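Local coordinates for DUF4973 domain-containing protein (Bacteroides thetaiotaomicron, PDB 4QNI) that is of unknown molecular function but probably serves as an auxiliary nutrient-binding protein, built from two domains rich in beta strands, at residues K279-H284 against N321-D326; R285-N290 against L314-D319. One frame throughout, in Å; residues are numbered along the deposited sequence.

Contact 1. Residues K279-H284 against N321-D326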
loop_
_atom_site.group_PDB
_atom_site.type_symbol
_atom_site.label_atom_id
_atom_site.label_comp_id
_atom_site.label_asym_id
_atom_site.label_seq_id
_atom_site.Cartn_x
_atom_site.Cartn_y
_atom_site.Cartn_z
ATOM N N LYS A 279 26.762 -0.492 -12.333
ATOM C CA LYS A 279 27.597 -1.291 -11.432
ATOM C C LYS A 279 28.613 -2.095 -12.273
ATOM O O LYS A 279 28.291 -3.203 -12.700
ATOM C CB LYS A 279 26.743 -2.214 -10.520
ATOM C CG LYS A 279 25.469 -1.598 -9.938
ATOM C CD LYS A 279 24.786 -2.529 -8.915
ATOM C CE LYS A 279 23.413 -3.040 -9.314
ATOM N NZ LYS A 279 22.910 -4.093 -8.373
ATOM N N PRO A 280 29.845 -1.584 -12.525
ATOM C CA PRO A 280 30.796 -2.340 -13.367
ATOM C C PRO A 280 31.254 -3.675 -12.762
ATOM O O PRO A 280 31.871 -4.457 -13.470
ATOM C CB PRO A 280 31.966 -1.369 -13.570
ATOM C CG PRO A 280 31.868 -0.426 -12.460
ATOM C CD PRO A 280 30.419 -0.293 -12.108
ATOM N N TYR A 281 30.922 -3.960 -11.494
ATOM C CA TYR A 281 31.229 -5.267 -10.885
ATOM C C TYR A 281 30.144 -6.295 -11.222
ATOM O O TYR A 281 30.292 -7.468 -10.899
ATOM C CB TYR A 281 31.382 -5.168 -9.361
ATOM C CG TYR A 281 30.185 -4.576 -8.660
ATOM C CD1 TYR A 281 29.041 -5.335 -8.434
ATOM C CD2 TYR A 281 30.206 -3.268 -8.189
ATOM C CE1 TYR A 281 27.936 -4.798 -7.784
ATOM C CE2 TYR A 281 29.119 -2.731 -7.505
ATOM C CZ TYR A 281 27.986 -3.503 -7.301
ATOM O OH TYR A 281 26.914 -3.004 -6.603
ATOM N N LEU A 282 29.032 -5.838 -11.793
ATOM C CA LEU A 282 27.898 -6.677 -12.132
ATOM C C LEU A 282 28.020 -7.142 -13.582
ATOM O O LEU A 282 28.237 -6.348 -14.492
ATOM C CB LEU A 282 26.596 -5.910 -11.871
ATOM C CG LEU A 282 25.282 -6.646 -12.100
ATOM C CD1 LEU A 282 25.038 -7.705 -11.026
ATOM C CD2 LEU A 282 24.122 -5.649 -12.181
ATOM N N GLU A 283 27.927 -8.452 -13.774
ATOM C CA GLU A 283 28.055 -9.072 -15.080
ATOM C C GLU A 283 26.702 -9.650 -15.512
ATOM O O GLU A 283 26.064 -10.375 -14.751
ATOM C CB GLU A 283 29.147 -10.157 -14.998
ATOM C CG GLU A 283 29.261 -11.093 -16.192
ATOM C CD GLU A 283 30.257 -12.222 -15.995
ATOM O OE1 GLU A 283 30.271 -12.830 -14.900
ATOM O OE2 GLU A 283 31.033 -12.497 -16.939
ATOM N N HIS A 284 26.274 -9.303 -16.731
ATOM C CA HIS A 284 25.069 -9.839 -17.352
ATOM C C HIS A 284 25.496 -11.007 -18.220
ATOM O O HIS A 284 26.268 -10.804 -19.164
ATOM C CB HIS A 284 24.352 -8.768 -18.201
ATOM C CG HIS A 284 23.986 -7.523 -17.456
ATOM N ND1 HIS A 284 22.966 -7.512 -16.515
ATOM C CD2 HIS A 284 24.498 -6.279 -17.556
ATOM C CE1 HIS A 284 22.907 -6.275 -16.065
ATOM N NE2 HIS A 284 23.799 -5.496 -16.669
ATOM N N ASN A 321 26.944 -10.904 -9.638
ATOM C CA ASN A 321 27.590 -9.867 -8.838
ATOM C C ASN A 321 28.936 -10.410 -8.445
ATOM O O ASN A 321 28.996 -11.227 -7.533
ATOM C CB ASN A 321 26.715 -9.540 -7.599
ATOM C CG ASN A 321 27.276 -8.505 -6.642
ATOM O OD1 ASN A 321 28.473 -8.199 -6.626
ATOM N ND2 ASN A 321 26.409 -7.935 -5.815
ATOM N N THR A 322 30.014 -9.981 -9.109
ATOM C CA THR A 322 31.364 -10.485 -8.810
ATOM C C THR A 322 31.920 -10.025 -7.417
ATOM O O THR A 322 33.071 -10.352 -7.098
ATOM C CB THR A 322 32.335 -10.142 -9.927
ATOM O OG1 THR A 322 32.517 -8.730 -9.949
ATOM C CG2 THR A 322 31.870 -10.647 -11.282
ATOM N N GLN A 323 31.094 -9.349 -6.564
ATOM C CA GLN A 323 31.514 -8.974 -5.194
ATOM C C GLN A 323 31.257 -10.172 -4.221
ATOM O O GLN A 323 31.316 -10.029 -2.989
ATOM C CB GLN A 323 30.854 -7.669 -4.692
ATOM C CG GLN A 323 31.373 -6.404 -5.380
ATOM C CD GLN A 323 30.753 -5.134 -4.842
ATOM O OE1 GLN A 323 29.580 -5.095 -4.414
ATOM N NE2 GLN A 323 31.530 -4.057 -4.886
ATOM N N ILE A 324 30.966 -11.353 -4.824
ATOM C CA ILE A 324 30.775 -12.691 -4.252
ATOM C C ILE A 324 31.597 -13.634 -5.193
ATOM O O ILE A 324 31.339 -13.638 -6.401
ATOM C CB ILE A 324 29.266 -13.071 -4.100
ATOM C CG1 ILE A 324 28.490 -12.054 -3.227
ATOM C CG2 ILE A 324 29.100 -14.489 -3.537
ATOM C CD1 ILE A 324 27.623 -11.066 -3.983
ATOM N N PRO A 325 32.654 -14.342 -4.709
ATOM C CA PRO A 325 33.491 -15.136 -5.637
ATOM C C PRO A 325 33.092 -16.612 -5.775
ATOM O O PRO A 325 33.779 -17.356 -6.486
ATOM C CB PRO A 325 34.885 -15.015 -5.018
ATOM C CG PRO A 325 34.630 -14.813 -3.525
ATOM C CD PRO A 325 33.181 -14.414 -3.328
ATOM N N ASP A 326 31.984 -17.028 -5.113
ATOM C CA ASP A 326 31.461 -18.399 -5.102
ATOM C C ASP A 326 30.805 -18.804 -6.440
ATOM O O ASP A 326 30.602 -20.002 -6.670
ATOM C CB ASP A 326 30.450 -18.567 -3.953
#

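Contact 2. Residues R285-N290 against L314-D319. With EDO (1,2-ethanediol), chain F; EDO (1,2-ethanediol), chain J.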
loop_
_atom_site.group_PDB
_atom_site.type_symbol
_atom_site.label_atom_id
_atom_site.label_comp_id
_atom_site.label_asym_id
_atom_site.label_seq_id
_atom_site.Cartn_x
_atom_site.Cartn_y
_atom_site.Cartn_z
ATOM N N ARG A 285 25.066 -12.233 -17.867
ATOM C CA ARG A 285 25.380 -13.428 -18.657
ATOM C C ARG A 285 24.146 -13.783 -19.428
ATOM O O ARG A 285 23.032 -13.727 -18.894
ATOM C CB ARG A 285 25.879 -14.603 -17.800
ATOM C CG ARG A 285 27.244 -14.335 -17.177
ATOM C CD ARG A 285 28.279 -15.386 -17.548
ATOM N NE ARG A 285 28.365 -16.440 -16.538
ATOM C CZ ARG A 285 29.192 -16.427 -15.496
ATOM N NH1 ARG A 285 30.029 -15.416 -15.316
ATOM N NH2 ARG A 285 29.196 -17.437 -14.633
ATOM N N TYR A 286 24.326 -14.116 -20.684
ATOM C CA TYR A 286 23.212 -14.430 -21.562
ATOM C C TYR A 286 23.308 -15.801 -22.154
ATOM O O TYR A 286 24.392 -16.226 -22.544
ATOM C CB TYR A 286 23.141 -13.406 -22.707
ATOM C CG TYR A 286 22.991 -11.982 -22.223
ATOM C CD1 TYR A 286 21.772 -11.515 -21.733
ATOM C CD2 TYR A 286 24.066 -11.099 -22.244
ATOM C CE1 TYR A 286 21.617 -10.195 -21.316
ATOM C CE2 TYR A 286 23.928 -9.781 -21.805
ATOM C CZ TYR A 286 22.699 -9.334 -21.347
ATOM O OH TYR A 286 22.529 -8.043 -20.916
ATOM N N VAL A 287 22.171 -16.488 -22.242
ATOM C CA VAL A 287 22.084 -17.748 -22.960
ATOM C C VAL A 287 21.164 -17.437 -24.124
ATOM O O VAL A 287 20.004 -17.104 -23.887
ATOM C CB VAL A 287 21.632 -18.968 -22.122
ATOM C CG1 VAL A 287 21.533 -20.224 -23.001
ATOM C CG2 VAL A 287 22.579 -19.208 -20.946
ATOM N N ILE A 288 21.669 -17.461 -25.364
ATOM C CA ILE A 288 20.812 -17.170 -26.511
ATOM C C ILE A 288 20.540 -18.460 -27.283
ATOM O O ILE A 288 21.484 -19.102 -27.722
ATOM C CB ILE A 288 21.466 -16.081 -27.397
ATOM C CG1 ILE A 288 21.572 -14.753 -26.596
ATOM C CG2 ILE A 288 20.717 -15.891 -28.735
ATOM C CD1 ILE A 288 22.394 -13.702 -27.245
ATOM N N ILE A 289 19.271 -18.835 -27.470
ATOM C CA ILE A 289 18.954 -20.045 -28.263
ATOM C C ILE A 289 18.317 -19.578 -29.541
ATOM O O ILE A 289 17.277 -18.942 -29.502
ATOM C CB ILE A 289 18.075 -21.111 -27.521
ATOM C CG1 ILE A 289 18.644 -21.474 -26.127
ATOM C CG2 ILE A 289 17.858 -22.379 -28.395
ATOM C CD1 ILE A 289 17.605 -22.206 -25.233
ATOM N N ASN A 290 18.937 -19.876 -30.671
ATOM C CA ASN A 290 18.444 -19.458 -31.975
ATOM C C ASN A 290 17.795 -20.582 -32.732
ATOM O O ASN A 290 18.104 -21.748 -32.508
ATOM C CB ASN A 290 19.585 -18.885 -32.816
ATOM C CG ASN A 290 20.145 -17.591 -32.303
ATOM O OD1 ASN A 290 21.330 -17.483 -31.987
ATOM N ND2 ASN A 290 19.308 -16.582 -32.210
ATOM N N LEU A 314 15.109 -17.565 -27.981
ATOM C CA LEU A 314 14.982 -17.559 -26.528
ATOM C C LEU A 314 16.207 -16.868 -25.964
ATOM O O LEU A 314 17.313 -17.145 -26.424
ATOM C CB LEU A 314 14.907 -18.986 -25.984
ATOM C CG LEU A 314 13.612 -19.736 -26.151
ATOM C CD1 LEU A 314 13.840 -21.224 -25.891
ATOM C CD2 LEU A 314 12.546 -19.187 -25.204
ATOM N N THR A 315 16.034 -15.971 -25.002
ATOM C CA THR A 315 17.149 -15.270 -24.367
ATOM C C THR A 315 16.953 -15.287 -22.872
ATOM O O THR A 315 15.933 -14.807 -22.362
ATOM C CB THR A 315 17.326 -13.815 -24.879
ATOM O OG1 THR A 315 17.363 -13.799 -26.306
ATOM C CG2 THR A 315 18.597 -13.129 -24.313
ATOM N N LEU A 316 17.938 -15.841 -22.179
ATOM C CA LEU A 316 18.019 -15.877 -20.743
ATOM C C LEU A 316 19.120 -14.944 -20.292
ATOM O O LEU A 316 20.233 -15.059 -20.779
ATOM C CB LEU A 316 18.320 -17.301 -20.265
ATOM C CG LEU A 316 18.534 -17.473 -18.741
ATOM C CD1 LEU A 316 17.235 -17.284 -17.987
ATOM C CD2 LEU A 316 19.229 -18.830 -18.428
ATOM N N SER A 317 18.826 -14.053 -19.353
ATOM C CA SER A 317 19.823 -13.170 -18.735
ATOM C C SER A 317 19.987 -13.555 -17.249
ATOM O O SER A 317 19.027 -13.898 -16.573
ATOM C CB SER A 317 19.442 -11.699 -18.883
ATOM O OG SER A 317 18.174 -11.434 -18.315
ATOM N N ARG A 318 21.200 -13.537 -16.777
ATOM C CA ARG A 318 21.530 -13.884 -15.410
ATOM C C ARG A 318 22.525 -12.861 -14.916
ATOM O O ARG A 318 23.546 -12.634 -15.567
ATOM C CB ARG A 318 22.086 -15.317 -15.355
ATOM C CG ARG A 318 22.221 -15.847 -13.966
ATOM C CD ARG A 318 22.753 -17.259 -13.928
ATOM N NE ARG A 318 21.742 -18.266 -14.257
ATOM C CZ ARG A 318 21.987 -19.574 -14.245
ATOM N NH1 ARG A 318 23.186 -20.030 -13.893
ATOM N NH2 ARG A 318 21.039 -20.436 -14.596
ATOM N N ASP A 319 22.228 -12.222 -13.795
ATOM C CA ASP A 319 23.122 -11.207 -13.270
ATOM C C ASP A 319 23.996 -11.796 -12.230
ATOM O O ASP A 319 23.513 -12.391 -11.266
ATOM C CB ASP A 319 22.342 -10.001 -12.732
ATOM C CG ASP A 319 21.476 -9.370 -13.804
ATOM O OD1 ASP A 319 21.996 -9.125 -14.919
ATOM O OD2 ASP A 319 20.253 -9.241 -13.575
HETATM C C1 EDO F . 25.565 -19.253 -17.447
HETATM O O1 EDO F . 24.421 -18.574 -17.942
HETATM C C2 EDO F . 25.911 -18.730 -16.025
HETATM O O2 EDO F . 27.072 -19.390 -15.518
HETATM C C1 EDO J . 15.566 -16.737 -13.434
HETATM O O1 EDO J . 14.972 -15.925 -12.415
HETATM C C2 EDO J . 16.237 -15.892 -14.577
HETATM O O2 EDO J . 17.627 -15.516 -14.329
#

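Contact 1. Residues K279-H284 against N321-D326
Tyr281 meets Thr322 and Gln323 with two different parts of itself, its carbonyl and its ring, a small example of one residue closing a contact through both backbone and side chain. Its O accepts two donors from Thr322: the backbone N at 3.1 Å, tilted from the carbonyl plane, and OG1 at 2.7 Å, in the carbonyl plane and on a lone pair. Thr322 OG1 can reach it because chi1 of 67° sets the hydroxyl between its own backbone N and carbonyl carbon.

From CB outward, the Tyr281 side chain first passes Thr322 OG1, 3.8 Å from CB. CG lies under Gln323 CG and CD, CD1 runs 3.4 Å from Asn321 OD1, and CD2 and CE2 have Gln323 NE2 above them; farther out, CZ faces Gln323 OE1, and OH is still 4.0 Å from that OE1. The Gln323 amide is thus stacked on the ring, the planes 7° apart, and its CG makes a CH-pi contact over the same face, while Lys279 CB lies against the opposite face, near its rim. Two type I turns, Lys279 to Leu282 and Asn321 to Ile324, meet here beside the non-hydrogen-bonded antiparallel pair Leu282–Asn321, where strand 282-298 starts and strand 306-321 finishes. Replacing Tyr281 by an alanine removes the ring, and the Gln323 amide would probably be freer to turn, while Tyr227 of the second subunit would lose its edge-to-face mate. Asn321 OD1 closes an Asx turn by accepting Gln323 N.

Contact 2. Residues R285-N290 against L314-D319
The beta hairpin formed by strands 282-298 and 306-321 supplies this contact, in which Arg285 to Ile289 pair with Arg318 to Leu314 in antiparallel register. Six backbone hydrogen bonds join them, two at each of the pairs Arg285–Arg318, Val287–Leu316 and Ile289–Leu314; Arg285 N to Arg318 O, at 2.8 Å, is almost straight at 176°. Between them CA-H groups approach carbonyls, Tyr286 CA lying 3.1 Å from Leu316 O.

On one face, Val287 CB meets Leu316 CB at 4.1 Å, and the Ile289 and Leu314 chains run alongside each other in the same direction, their CD1 methyls 3.9 Å apart; Tyr175 of strand 173-176 covers this apolar row. Farther along, Arg285 and Arg318 reach partners beyond the strands: Arg285 makes salt bridges with Glu283 and Glu327, and Arg318 NH2 hydrogen-bonds the carbonyls of Asn169 and Ser172. An ethanediol, probably from the crystallisation liquor, accepts a hydrogen bond of 3.0 Å from Arg285 NH2 at its O2, in the guanidinium plane, with its O1 over a face of the Arg318 guanidinium; a second hydrogen-bonds Ser317 O.

On the other face, CG of Tyr286 is anti to its own carbonyl carbon (chi1 -58°), which brings the ring obliquely against Ser317 CB, 3.6 Å from CE1. Next to it, Ile288 CG1 touches Thr315 CG2 at 4.1 Å. Alternating hydrogen-bonded and non-hydrogen-bonded pairs mark an antiparallel beta hairpin, here part of a large antiparallel sheet.

Contacts 1 and 2 illustrate how one pair of neighbouring strands changes its means of cohesion along its length. Both use strand 282-298, with their centres about 17 Å apart, and contact 2 lies closer to the middle of the chain. There, regular backbone pairing does the holding; Val287, Ile289, Leu314 and Leu316 are buried, whereas the side of Tyr286, Ile288, Thr315 and Ser317 is partly or fully exposed. Contact 1 is at the strand ends, where pairing gives way to turns; it relies on side-chain stacking and a doubly used carbonyl, and it is buried partly by a second subunit. The two meet where His284 ND1 probably hydrogen-bonds Asp319 OD1 and Leu282 packs on Asp319 CB.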